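Local coordinates for protein Afp2 (Serratia entomophila, PDB 6RBN) that probably forms part of the contractile sheath around the tube of the anti-feeding prophage, a phage-tail-like injection system, at residues Tyr160-Ala166 and Gly201-Phe206. Residues are numbered along the deposited sequence; the frame is centred on the assembly and turned at random.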
loop_
_atom_site.group_PDB
_atom_site.type_symbol
_atom_site.label_atom_id
_atom_site.label_comp_id
_atom_site.label_asym_id
_atom_site.label_seq_id
_atom_site.Cartn_x
_atom_site.Cartn_y
_atom_site.Cartn_z
ATOM N N TYR C 160 -45.073 -86.130 -34.058
ATOM C CA TYR C 160 -45.288 -87.441 -34.682
ATOM C C TYR C 160 -45.648 -87.438 -36.172
ATOM O O TYR C 160 -44.853 -87.990 -36.954
ATOM C CB TYR C 160 -46.303 -88.240 -33.854
ATOM C CG TYR C 160 -46.960 -89.387 -34.591
ATOM C CD1 TYR C 160 -46.249 -90.519 -34.946
ATOM C CD2 TYR C 160 -48.310 -89.339 -34.903
ATOM C CE1 TYR C 160 -46.858 -91.557 -35.619
ATOM C CE2 TYR C 160 -48.927 -90.374 -35.564
ATOM C CZ TYR C 160 -48.198 -91.478 -35.918
ATOM O OH TYR C 160 -48.814 -92.510 -36.578
ATOM N N PRO C 161 -46.791 -86.899 -36.637
ATOM C CA PRO C 161 -47.319 -87.349 -37.939
ATOM C C PRO C 161 -46.533 -86.884 -39.157
ATOM O O PRO C 161 -46.297 -85.693 -39.368
ATOM C CB PRO C 161 -48.725 -86.731 -37.976
ATOM C CG PRO C 161 -49.001 -86.269 -36.604
ATOM C CD PRO C 161 -47.669 -85.861 -36.079
ATOM N N TRP C 162 -46.142 -87.858 -39.973
ATOM C CA TRP C 162 -45.322 -87.612 -41.151
ATOM C C TRP C 162 -46.110 -86.895 -42.237
ATOM O O TRP C 162 -47.341 -86.917 -42.264
ATOM C CB TRP C 162 -44.780 -88.939 -41.677
ATOM C CG TRP C 162 -43.643 -89.473 -40.874
ATOM C CD1 TRP C 162 -43.714 -90.067 -39.652
ATOM C CD2 TRP C 162 -42.277 -89.577 -41.288
ATOM N NE1 TRP C 162 -42.467 -90.462 -39.243
ATOM C CE2 TRP C 162 -41.567 -90.183 -40.236
ATOM C CE3 TRP C 162 -41.581 -89.186 -42.433
ATOM C CZ2 TRP C 162 -40.201 -90.412 -40.294
ATOM C CZ3 TRP C 162 -40.221 -89.418 -42.489
ATOM C CH2 TRP C 162 -39.545 -90.021 -41.429
ATOM N N GLY C 163 -45.378 -86.248 -43.145
ATOM C CA GLY C 163 -46.009 -85.501 -44.208
ATOM C C GLY C 163 -46.090 -86.273 -45.513
ATOM O O GLY C 163 -45.417 -87.278 -45.719
ATOM N N THR C 164 -46.954 -85.787 -46.400
ATOM C CA THR C 164 -47.175 -86.393 -47.709
ATOM C C THR C 164 -47.234 -85.327 -48.803
ATOM O O THR C 164 -48.257 -85.177 -49.481
ATOM C CB THR C 164 -48.405 -87.321 -47.697
ATOM O OG1 THR C 164 -48.695 -87.776 -49.026
ATOM C CG2 THR C 164 -49.635 -86.707 -47.032
ATOM N N LEU C 165 -46.131 -84.567 -48.920
ATOM C CA LEU C 165 -45.931 -83.403 -49.797
ATOM C C LEU C 165 -46.500 -83.581 -51.199
ATOM O O LEU C 165 -46.502 -84.686 -51.748
ATOM C CB LEU C 165 -44.429 -83.136 -49.904
ATOM C CG LEU C 165 -43.826 -81.921 -50.605
ATOM C CD1 LEU C 165 -44.134 -80.657 -49.838
ATOM C CD2 LEU C 165 -42.329 -82.101 -50.763
ATOM N N ALA C 166 -46.970 -82.466 -51.774
ATOM C CA ALA C 166 -47.855 -82.470 -52.942
ATOM C C ALA C 166 -47.235 -83.077 -54.199
ATOM O O ALA C 166 -47.969 -83.378 -55.145
ATOM C CB ALA C 166 -48.317 -81.044 -53.244
ATOM N N GLY C 201 -48.255 -76.262 -48.399
ATOM C CA GLY C 201 -47.731 -77.207 -49.359
ATOM C C GLY C 201 -47.580 -78.625 -48.863
ATOM O O GLY C 201 -47.204 -79.498 -49.651
ATOM N N VAL C 202 -47.886 -78.894 -47.598
ATOM C CA VAL C 202 -47.735 -80.223 -47.027
ATOM C C VAL C 202 -49.034 -80.565 -46.309
ATOM O O VAL C 202 -49.759 -79.680 -45.849
ATOM C CB VAL C 202 -46.496 -80.296 -46.090
ATOM C CG1 VAL C 202 -46.693 -79.479 -44.824
ATOM C CG2 VAL C 202 -46.098 -81.734 -45.774
ATOM N N THR C 203 -49.372 -81.848 -46.288
ATOM C CA THR C 203 -50.528 -82.362 -45.572
ATOM C C THR C 203 -50.059 -83.524 -44.710
ATOM O O THR C 203 -49.067 -84.178 -45.048
ATOM C CB THR C 203 -51.644 -82.827 -46.527
ATOM O OG1 THR C 203 -51.130 -83.806 -47.435
ATOM C CG2 THR C 203 -52.222 -81.659 -47.313
ATOM N N PRO C 204 -50.704 -83.770 -43.571
ATOM C CA PRO C 204 -50.333 -84.938 -42.771
ATOM C C PRO C 204 -50.746 -86.229 -43.451
ATOM O O PRO C 204 -51.747 -86.290 -44.166
ATOM C CB PRO C 204 -51.092 -84.728 -41.457
ATOM C CG PRO C 204 -52.221 -83.854 -41.813
ATOM C CD PRO C 204 -51.712 -82.944 -42.883
ATOM N N ALA C 205 -49.945 -87.270 -43.227
ATOM C CA ALA C 205 -50.242 -88.569 -43.818
ATOM C C ALA C 205 -51.445 -89.220 -43.161
ATOM O O ALA C 205 -52.189 -89.954 -43.818
ATOM C CB ALA C 205 -49.024 -89.484 -43.718
ATOM N N PHE C 206 -51.653 -88.959 -41.877
ATOM C CA PHE C 206 -52.705 -89.582 -41.092
ATOM C C PHE C 206 -53.601 -88.500 -40.512
ATOM O O PHE C 206 -53.216 -87.334 -40.410
ATOM C CB PHE C 206 -52.107 -90.424 -39.962
ATOM C CG PHE C 206 -51.307 -91.595 -40.441
ATOM C CD1 PHE C 206 -51.614 -92.232 -41.631
ATOM C CD2 PHE C 206 -50.191 -92.007 -39.739
ATOM C CE1 PHE C 206 -50.857 -93.295 -42.081
ATOM C CE2 PHE C 206 -49.425 -93.059 -40.189
ATOM C CZ PHE C 206 -49.760 -93.707 -41.359
#
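Tyr160 sets its CG trans to the backbone N (chi1 161°), and Phe206 holds its CG anti to the carbonyl carbon (chi1 -65°). These torsions bring the two side chains together at about a right angle. They meet at one end of a single antiparallel beta bridge in the subtilisin-like sheath domain. The bridge joins two loops, one on each side of helix 173-187 in sequence. The first of them follows strand 156-157, an outermost strand, within this chain, of the mixed sheet.

Gly163 and Pro204 are the bridged residues, with CA atoms 4.6 Å apart. They form a non-hydrogen-bonded pair, so the bonds come from their neighbours. Ala205 N donates to Trp162 O at 2.8 Å. Thr164 N donates to Thr203 O at 3.0 Å. This arrangement does not need an N-H from Pro204, which has none. Gly163 CA also makes a CA-H...O contact with Thr203 O.

The phenol oxygen Tyr160 OH lies near the plane of the Phe206 ring, at its edge, 3.5 Å from CD2. The same hydroxyl is hydrogen-bonded to Glu135 O and Ile137 N, which helps to fix the phenol. Lys136, between them in sequence, makes a cation-pi contact with Phe206, so one neighbouring loop holds both rings.

Further along, the methyl of Thr164 is turned to the second loop. Thr164 CG2 lies 3.3 Å from Thr203 OG1, and the two side chains cross at a slant. Val202 extends CG2 over the Gly163 CA at 4.1 Å, and its side chain also packs on Ile176 of helix 173-187. At the far end, Leu165 touches the second loop through one branch: CD1 lies 3.3 Å from the carbonyl oxygen of Gly201.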